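Local coordinates for thioredoxin family protein (Streptococcus pneumoniae, PDB 2YP6) that probably acts as a surface-exposed thiol-disulfide oxidoreductase, a lipoprotein with a thioredoxin fold that supports resistance to extracellular oxidative stress, at residues Arg150-Glu155 with Ile167-Ile172; Glu90-Leu94 with Ala171-Ala175; Tyr156-Ser160 with Ala180-Asn185. All coordinates share one frame; numbering follows the deposited sequence.

Contact 1: residues Arg150-Glu155 with Ile167-Ile172; sequences RSIPTE and IQFGAI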
loop_
_atom_site.group_PDB
_atom_site.type_symbol
_atom_site.label_atom_id
_atom_site.label_comp_id
_atom_site.label_asym_id
_atom_site.label_seq_id
_atom_site.Cartn_x
_atom_site.Cartn_y
_atom_site.Cartn_z
ATOM N N ARG A 150 -3.951 8.275 -9.997
ATOM C CA ARG A 150 -4.443 8.401 -11.381
ATOM C C ARG A 150 -4.504 7.022 -12.048
ATOM O O ARG A 150 -5.340 6.778 -12.922
ATOM C CB ARG A 150 -3.527 9.333 -12.194
ATOM C CG ARG A 150 -2.067 8.835 -12.253
ATOM C CD ARG A 150 -1.213 9.457 -13.386
ATOM N NE ARG A 150 -0.797 10.829 -13.088
ATOM C CZ ARG A 150 0.329 11.404 -13.522
ATOM N NH1 ARG A 150 1.195 10.744 -14.286
ATOM N NH2 ARG A 150 0.583 12.660 -13.175
ATOM N N SER A 151 -3.607 6.125 -11.633
ATOM C CA SER A 151 -3.544 4.780 -12.191
ATOM C C SER A 151 -3.112 3.807 -11.111
ATOM O O SER A 151 -2.551 4.212 -10.076
ATOM C CB SER A 151 -2.530 4.739 -13.321
ATOM O OG SER A 151 -1.350 5.373 -12.877
ATOM N N ILE A 152 -3.402 2.526 -11.321
ATOM C CA ILE A 152 -3.003 1.521 -10.333
ATOM C C ILE A 152 -2.312 0.365 -11.025
ATOM O O ILE A 152 -2.550 0.102 -12.214
ATOM C CB ILE A 152 -4.218 0.996 -9.479
ATOM C CG1 ILE A 152 -5.401 0.691 -10.386
ATOM C CG2 ILE A 152 -4.598 2.004 -8.381
ATOM C CD1 ILE A 152 -6.467 -0.070 -9.676
ATOM N N PRO A 153 -1.412 -0.321 -10.303
ATOM C CA PRO A 153 -0.992 -0.001 -8.944
ATOM C C PRO A 153 -0.101 1.232 -8.934
ATOM O O PRO A 153 0.582 1.468 -9.926
ATOM C CB PRO A 153 -0.179 -1.232 -8.529
ATOM C CG PRO A 153 0.342 -1.805 -9.827
ATOM C CD PRO A 153 -0.656 -1.445 -10.891
ATOM N N THR A 154 -0.128 1.995 -7.841
ATOM C CA THR A 154 0.838 3.068 -7.592
ATOM C C THR A 154 1.428 2.826 -6.198
ATOM O O THR A 154 0.690 2.481 -5.260
ATOM C CB THR A 154 0.199 4.457 -7.619
ATOM O OG1 THR A 154 -0.268 4.756 -8.935
ATOM C CG2 THR A 154 1.200 5.527 -7.225
ATOM N N GLU A 155 2.755 2.951 -6.084
ATOM C CA GLU A 155 3.416 2.831 -4.803
ATOM C C GLU A 155 4.061 4.163 -4.429
ATOM O O GLU A 155 4.687 4.818 -5.266
ATOM C CB GLU A 155 4.517 1.778 -4.856
ATOM C CG GLU A 155 4.059 0.348 -5.176
ATOM C CD GLU A 155 3.781 0.157 -6.638
ATOM O OE1 GLU A 155 4.595 0.632 -7.477
ATOM O OE2 GLU A 155 2.737 -0.447 -6.956
ATOM N N ILE A 167 7.971 7.734 -5.807
ATOM C CA ILE A 167 6.674 7.336 -6.316
ATOM C C ILE A 167 6.915 6.474 -7.549
ATOM O O ILE A 167 7.725 6.816 -8.416
ATOM C CB ILE A 167 5.820 8.555 -6.746
ATOM C CG1 ILE A 167 5.737 9.594 -5.621
ATOM C CG2 ILE A 167 4.407 8.083 -7.159
ATOM C CD1 ILE A 167 5.153 10.889 -6.052
ATOM N N GLN A 168 6.169 5.389 -7.656
ATOM C CA GLN A 168 6.255 4.514 -8.806
ATOM C C GLN A 168 4.854 4.259 -9.368
ATOM O O GLN A 168 3.946 3.899 -8.629
ATOM C CB GLN A 168 6.907 3.195 -8.391
ATOM C CG GLN A 168 7.150 2.261 -9.595
ATOM C CD GLN A 168 8.482 2.518 -10.295
ATOM O OE1 GLN A 168 9.337 3.288 -9.820
ATOM N NE2 GLN A 168 8.689 1.827 -11.403
ATOM N N PHE A 169 4.694 4.492 -10.660
ATOM C CA PHE A 169 3.454 4.212 -11.386
ATOM C C PHE A 169 3.621 2.822 -11.975
ATOM O O PHE A 169 4.578 2.538 -12.695
ATOM C CB PHE A 169 3.209 5.289 -12.452
ATOM C CG PHE A 169 3.198 6.683 -11.878
ATOM C CD1 PHE A 169 2.124 7.120 -11.099
ATOM C CD2 PHE A 169 4.263 7.547 -12.077
ATOM C CE1 PHE A 169 2.112 8.400 -10.547
ATOM C CE2 PHE A 169 4.260 8.813 -11.513
ATOM C CZ PHE A 169 3.191 9.232 -10.735
ATOM N N GLY A 170 2.722 1.927 -11.624
ATOM C CA GLY A 170 2.894 0.533 -11.978
ATOM C C GLY A 170 3.702 -0.167 -10.900
ATOM O O GLY A 170 4.121 0.454 -9.914
ATOM N N ALA A 171 3.913 -1.463 -11.070
ATOM C CA ALA A 171 4.608 -2.252 -10.059
ATOM C C ALA A 171 6.070 -1.840 -9.971
ATOM O O ALA A 171 6.658 -1.368 -10.941
ATOM C CB ALA A 171 4.492 -3.743 -10.369
ATOM N N ILE A 172 6.648 -2.010 -8.790
ATOM C CA ILE A 172 8.084 -1.799 -8.594
ATOM C C ILE A 172 8.688 -3.139 -8.155
ATOM O O ILE A 172 8.086 -3.848 -7.362
ATOM C CB ILE A 172 8.348 -0.673 -7.557
ATOM C CG1 ILE A 172 9.841 -0.349 -7.464
ATOM C CG2 ILE A 172 7.774 -1.019 -6.189
ATOM C CD1 ILE A 172 10.122 0.874 -6.621
#

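Contact 2: residues Glu90-Leu94 with Ala171-Ala175; sequences ELMEL and AISNA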
loop_
_atom_site.group_PDB
_atom_site.type_symbol
_atom_site.label_atom_id
_atom_site.label_comp_id
_atom_site.label_asym_id
_atom_site.label_seq_id
_atom_site.Cartn_x
_atom_site.Cartn_y
_atom_site.Cartn_z
ATOM N N GLU A 90 4.781 -11.113 -5.410
ATOM C CA GLU A 90 6.100 -10.536 -5.239
ATOM C C GLU A 90 6.106 -9.688 -3.959
ATOM O O GLU A 90 7.081 -9.691 -3.223
ATOM C CB GLU A 90 6.522 -9.711 -6.453
ATOM C CG GLU A 90 7.914 -9.134 -6.276
ATOM C CD GLU A 90 8.420 -8.365 -7.494
ATOM O OE1 GLU A 90 7.584 -8.015 -8.361
ATOM O OE2 GLU A 90 9.654 -8.119 -7.561
ATOM N N LEU A 91 5.006 -8.992 -3.666
ATOM C CA LEU A 91 4.940 -8.192 -2.434
ATOM C C LEU A 91 4.951 -9.080 -1.176
ATOM O O LEU A 91 5.564 -8.730 -0.160
ATOM C CB LEU A 91 3.701 -7.297 -2.443
ATOM C CG LEU A 91 3.644 -6.252 -1.324
ATOM C CD1 LEU A 91 4.880 -5.372 -1.350
ATOM C CD2 LEU A 91 2.364 -5.429 -1.428
ATOM N N MET A 92 4.299 -10.238 -1.251
ATOM C CA MET A 92 4.448 -11.253 -0.194
ATOM C C MET A 92 5.883 -11.702 0.005
ATOM O O MET A 92 6.307 -11.883 1.156
ATOM C CB MET A 92 3.524 -12.445 -0.418
ATOM C CG MET A 92 2.060 -12.038 -0.362
ATOM S SD MET A 92 0.955 -13.343 -0.896
ATOM C CE MET A 92 1.461 -14.681 0.154
ATOM N N GLU A 93 6.640 -11.896 -1.086
ATOM C CA GLU A 93 8.081 -12.152 -0.956
ATOM C C GLU A 93 8.778 -11.095 -0.109
ATOM O O GLU A 93 9.627 -11.399 0.757
ATOM C CB GLU A 93 8.786 -12.158 -2.319
ATOM C CG GLU A 93 8.627 -13.418 -3.123
ATOM C CD GLU A 93 9.253 -13.322 -4.501
ATOM O OE1 GLU A 93 9.133 -12.282 -5.186
ATOM O OE2 GLU A 93 9.859 -14.307 -4.917
ATOM N N LEU A 94 8.470 -9.844 -0.411
ATOM C CA LEU A 94 9.081 -8.736 0.298
ATOM C C LEU A 94 8.677 -8.759 1.761
ATOM O O LEU A 94 9.529 -8.576 2.647
ATOM C CB LEU A 94 8.690 -7.415 -0.359
ATOM C CG LEU A 94 9.518 -6.190 0.009
ATOM C CD1 LEU A 94 10.972 -6.411 -0.366
ATOM C CD2 LEU A 94 8.964 -4.990 -0.686
ATOM N N ALA A 171 3.913 -1.463 -11.070
ATOM C CA ALA A 171 4.608 -2.252 -10.059
ATOM C C ALA A 171 6.070 -1.840 -9.971
ATOM O O ALA A 171 6.658 -1.368 -10.941
ATOM C CB ALA A 171 4.492 -3.743 -10.369
ATOM N N ILE A 172 6.648 -2.010 -8.790
ATOM C CA ILE A 172 8.084 -1.799 -8.594
ATOM C C ILE A 172 8.688 -3.139 -8.155
ATOM O O ILE A 172 8.086 -3.848 -7.362
ATOM C CB ILE A 172 8.348 -0.673 -7.557
ATOM C CG1 ILE A 172 9.841 -0.349 -7.464
ATOM C CG2 ILE A 172 7.774 -1.019 -6.189
ATOM C CD1 ILE A 172 10.122 0.874 -6.621
ATOM N N SER A 173 9.839 -3.510 -8.697
ATOM C CA SER A 173 10.464 -4.764 -8.306
ATOM C C SER A 173 10.915 -4.654 -6.855
ATOM O O SER A 173 11.183 -3.548 -6.361
ATOM C CB SER A 173 11.674 -5.062 -9.180
ATOM O OG SER A 173 12.698 -4.135 -8.901
ATOM N N ASN A 174 11.030 -5.790 -6.190
ATOM C CA ASN A 174 11.497 -5.792 -4.812
ATOM C C ASN A 174 12.918 -5.220 -4.764
ATOM O O ASN A 174 13.234 -4.446 -3.875
ATOM C CB ASN A 174 11.477 -7.205 -4.224
ATOM C CG ASN A 174 10.076 -7.707 -3.949
ATOM O OD1 ASN A 174 9.109 -6.935 -3.950
ATOM N ND2 ASN A 174 9.964 -9.002 -3.663
ATOM N N ALA A 175 13.757 -5.584 -5.741
ATOM C CA ALA A 175 15.121 -5.071 -5.781
ATOM C C ALA A 175 15.117 -3.546 -5.856
ATOM O O ALA A 175 15.855 -2.872 -5.141
ATOM C CB ALA A 175 15.894 -5.665 -6.955
#

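Contact 3: residues Tyr156-Ser160 with Ala180-Asn185; sequences YLIDS and AFKEMN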
loop_
_atom_site.group_PDB
_atom_site.type_symbol
_atom_site.label_atom_id
_atom_site.label_comp_id
_atom_site.label_asym_id
_atom_site.label_seq_id
_atom_site.Cartn_x
_atom_site.Cartn_y
_atom_site.Cartn_z
ATOM N N TYR A 156 3.866 4.544 -3.170
ATOM C CA TYR A 156 4.591 5.642 -2.534
ATOM C C TYR A 156 5.543 5.026 -1.543
ATOM O O TYR A 156 5.148 4.220 -0.711
ATOM C CB TYR A 156 3.621 6.572 -1.800
ATOM C CG TYR A 156 2.795 7.393 -2.746
ATOM C CD1 TYR A 156 1.666 6.865 -3.350
ATOM C CD2 TYR A 156 3.158 8.697 -3.053
ATOM C CE1 TYR A 156 0.922 7.613 -4.230
ATOM C CE2 TYR A 156 2.417 9.444 -3.934
ATOM C CZ TYR A 156 1.303 8.889 -4.533
ATOM O OH TYR A 156 0.546 9.641 -5.408
ATOM N N LEU A 157 6.827 5.365 -1.680
ATOM C CA LEU A 157 7.834 4.922 -0.734
ATOM C C LEU A 157 8.157 6.117 0.155
ATOM O O LEU A 157 8.713 7.127 -0.301
ATOM C CB LEU A 157 9.061 4.417 -1.497
ATOM C CG LEU A 157 8.835 3.370 -2.585
ATOM C CD1 LEU A 157 10.168 2.779 -3.057
ATOM C CD2 LEU A 157 7.897 2.281 -2.112
ATOM N N ILE A 158 7.729 6.015 1.406
ATOM C CA ILE A 158 7.722 7.109 2.348
ATOM C C ILE A 158 8.901 6.909 3.307
ATOM O O ILE A 158 9.180 5.800 3.747
ATOM C CB ILE A 158 6.372 7.117 3.136
ATOM C CG1 ILE A 158 5.193 7.273 2.166
ATOM C CG2 ILE A 158 6.337 8.200 4.205
ATOM C CD1 ILE A 158 3.859 7.059 2.823
ATOM N N ASP A 159 9.627 7.988 3.586
ATOM C CA ASP A 159 10.843 7.863 4.355
ATOM C C ASP A 159 10.556 7.865 5.871
ATOM O O ASP A 159 9.409 7.994 6.289
ATOM C CB ASP A 159 11.861 8.939 3.917
ATOM C CG ASP A 159 11.521 10.352 4.397
ATOM O OD1 ASP A 159 10.712 10.543 5.327
ATOM O OD2 ASP A 159 12.146 11.301 3.874
ATOM N N SER A 160 11.595 7.695 6.685
ATOM C CA SER A 160 11.402 7.526 8.128
ATOM C C SER A 160 10.908 8.804 8.770
ATOM O O SER A 160 10.465 8.778 9.902
ATOM C CB SER A 160 12.691 7.066 8.811
ATOM O OG SER A 160 13.639 8.092 8.819
ATOM N N ALA A 180 15.702 1.673 -3.224
ATOM C CA ALA A 180 15.110 2.994 -3.004
ATOM C C ALA A 180 15.108 3.330 -1.519
ATOM O O ALA A 180 15.495 4.423 -1.117
ATOM C CB ALA A 180 13.678 3.048 -3.571
ATOM N N PHE A 181 14.658 2.391 -0.694
ATOM C CA PHE A 181 14.618 2.643 0.737
ATOM C C PHE A 181 16.018 2.887 1.325
ATOM O O PHE A 181 16.185 3.664 2.293
ATOM C CB PHE A 181 13.905 1.510 1.448
ATOM C CG PHE A 181 12.411 1.561 1.333
ATOM C CD1 PHE A 181 11.694 2.697 1.693
ATOM C CD2 PHE A 181 11.701 0.449 0.890
ATOM C CE1 PHE A 181 10.316 2.722 1.626
ATOM C CE2 PHE A 181 10.334 0.466 0.814
ATOM C CZ PHE A 181 9.628 1.605 1.184
ATOM N N LYS A 182 17.033 2.265 0.739
ATOM C CA LYS A 182 18.404 2.531 1.171
ATOM C C LYS A 182 18.860 3.953 0.893
ATOM O O LYS A 182 19.714 4.481 1.622
ATOM C CB LYS A 182 19.381 1.553 0.526
ATOM C CG LYS A 182 19.294 0.191 1.108
ATOM C CD LYS A 182 20.246 -0.750 0.423
ATOM C CE LYS A 182 20.092 -2.138 0.990
ATOM N NZ LYS A 182 19.163 -2.948 0.173
ATOM N N GLU A 183 18.324 4.583 -0.151
ATOM C CA GLU A 183 18.744 5.948 -0.486
ATOM C C GLU A 183 17.882 7.038 0.170
ATOM O O GLU A 183 18.079 8.230 -0.078
ATOM C CB GLU A 183 18.870 6.152 -2.020
ATOM C CG GLU A 183 17.622 5.913 -2.887
ATOM C CD GLU A 183 17.821 6.357 -4.366
ATOM O OE1 GLU A 183 18.170 7.528 -4.589
ATOM O OE2 GLU A 183 17.636 5.545 -5.304
ATOM N N MET A 184 16.925 6.611 0.990
ATOM C CA MET A 184 16.054 7.493 1.758
ATOM C C MET A 184 16.468 7.606 3.197
ATOM O O MET A 184 17.001 6.655 3.755
ATOM C CB MET A 184 14.666 6.848 1.826
ATOM C CG MET A 184 13.680 7.441 0.926
ATOM S SD MET A 184 12.206 6.444 1.090
ATOM C CE MET A 184 12.405 5.606 -0.409
ATOM N N ASN A 185 16.156 8.738 3.820
ATOM C CA ASN A 185 16.335 8.878 5.260
ATOM C C ASN A 185 15.336 8.063 6.088
ATOM O O ASN A 185 14.215 7.684 5.650
ATOM C CB ASN A 185 16.230 10.347 5.675
ATOM C CG ASN A 185 17.379 11.175 5.157
ATOM O OD1 ASN A 185 18.527 10.737 5.169
ATOM N ND2 ASN A 185 17.073 12.374 4.694
ATOM O OXT ASN A 185 15.662 7.772 7.244
HETATM O O HOH W 1 14.512 10.836 2.754
#

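Contact 1: residues Arg150-Glu155 with Ile167-Ile172
Thr154 and Glu155 pair with Phe169 and Gln168 in the antiparallel hairpin that closes one side of the thioredoxin sheet. Glu155 and Gln168 form a hydrogen-bonded pair, with Glu155 N to Gln168 O at 3.0 Å and Gln168 N to Glu155 O at 2.9 Å; Thr154 and Phe169 form the non-hydrogen-bonded pair. Beyond them, Gly170 N donates to Pro153 O. Gly170, at a phi of 88°, suits its place because it has no CB to press against the carbonyl O of Phe169.

The side chain of Glu155 does most of the touching. From CB, its CG is set anti to the carbonyl carbon, and a bend at chi2 (78°) turns the chain back over the partner strand. CG brushes Ile172 CG2 at 4.1 Å. CD comes within 3.3 Å of Gly170 O, while OE1 lies 2.5 Å from that same oxygen and 3.6 Å from Gln168 CB. OE2 forms a salt bridge with Lys75.

Arg150 NH1 lies over one face of the Phe169 ring, an off-centre cation-pi pair with CZ 5.0 Å from the centroid. The bond from Thr154 OG1 spans Ile152 and Pro153 back to Ser151 O. The peptide before Pro153 is cis, as is the proline facing the CxxC site in thioredoxins, and the Pro153 ring touches Cys84. At the Gly170-Ile172 turn, the close oxygens are consistent with a proton on the Glu155 acid, without deciding it; with Lys75 at OE2, its ionisation may be shifted.

Contact 2: residues Glu90-Leu94 with Ala171-Ala175
Asn174, in the first turn of helix 174-182, meets Glu90 of helix 88-96 through two hydrogen bonds that join two helices of the thioredoxin fold. Its ND2 donates to Glu90 O at 3.0 Å, with the acceptor almost exactly in the plane of the Asn174 amide but the donor above the carbonyl plane. Its backbone N donates to Glu90 OE2, also at 3.0 Å, reaching the carboxylate from above its plane. Asparagine suits this site because its short amide reaches a main-chain carbonyl of the other helix while its CG packs between Glu90 CG and Leu94.

The Glu90 CG stands anti to the backbone N (chi1 -179°), and the extended chain carries OE2 to Asn174 N; Glu90 O is already in place on the helix. The two side chains come from opposite directions, carboxylate and amide planes 52° apart, and CG passes 3.3 Å from Asn174 ND2. Leu94 slides past Asn174 in the opposite direction, its CB 3.6 Å from Asn174 OD1, giving the amide a hydrocarbon wall.

One shell further out, Ser173 is the N-cap of helix 174-182, and its OG receives Asp176 N. The helix start would probably favour the negative charge of Glu90. Leu94 and Ile172 both rest on Tyr73, so helix 88-96 and the loop leading into helix 174-182 share a footing on the sheet. Leu94 N reaches Glu90 O at 3.1 Å, on the face of the carbonyl plane opposite Asn174 ND2.

Contact 3: residues Tyr156-Ser160 with Ala180-Asn185
The backbones of Tyr156-Ser160 and Ala180-Asn185 approach most closely where the strand runs out and the chain ends, with CA atoms 7.3 Å apart at Leu157 and Phe181 but 5.7 Å at Asp159 and Asn185. There Ser160 grips the C-terminal carboxylate: its N donates to Asn185 O at 2.8 Å in a nearly straight line (179°), and its OG donates to Asn185 OXT at 2.6 Å. Serine suits this place because chi1 of 70° sets OG between the backbone N and the carbonyl carbon, letting hydroxyl and N-H reach both oxygens of one carboxylate. A water adds a third link, donating to Asp159 OD2 and accepting from Asn185 N, while Asp159 OD1 takes the N-H groups of Gln161 and Lys163.

Leu157 fills the apolar half. Its CD1 meets Ala180 CB at 3.6 Å; its CB and CD2 touch Phe181 CE1 and CZ, each at 3.8 Å, the side chains crossing at about a right angle. Met184, bent at chi3, brings CE to 3.7 Å from Leu157 CB and SD against Asp159 CB. The last turn of helix 174-182 and the tail after it thus lie against strand 154-158, and Phe181 reaches Tyr73 of strand 71-76 and stacks on Phe102 of strand 102-108.

How the contacts relate
Contacts 1 and 3 divide strand 154-158 between them, and contacts 1 and 2 share Ala171 and Ile172, which lead from the hairpin into helix 174-182. Ile172 links all three: its CD1 lies 4.0 Å from Leu157 CD1 in contact 3. Ile167 CG1 also packs 3.7 Å from Tyr156 CE2. The centres of contacts 1 and 2 lie about 13 Å apart. Those of contacts 1 and 3 are about 16 Å apart, and those of contacts 2 and 3 about 15 Å. Contact 1 lies beside the probable redox site: Pro153 touches Cys84, disulfide-bonded to Cys81, and the Ser151 side chain is about 8 Å from the bound 3-cyclohexyl-1-propylphosphocholine, whose pocket includes Trp80.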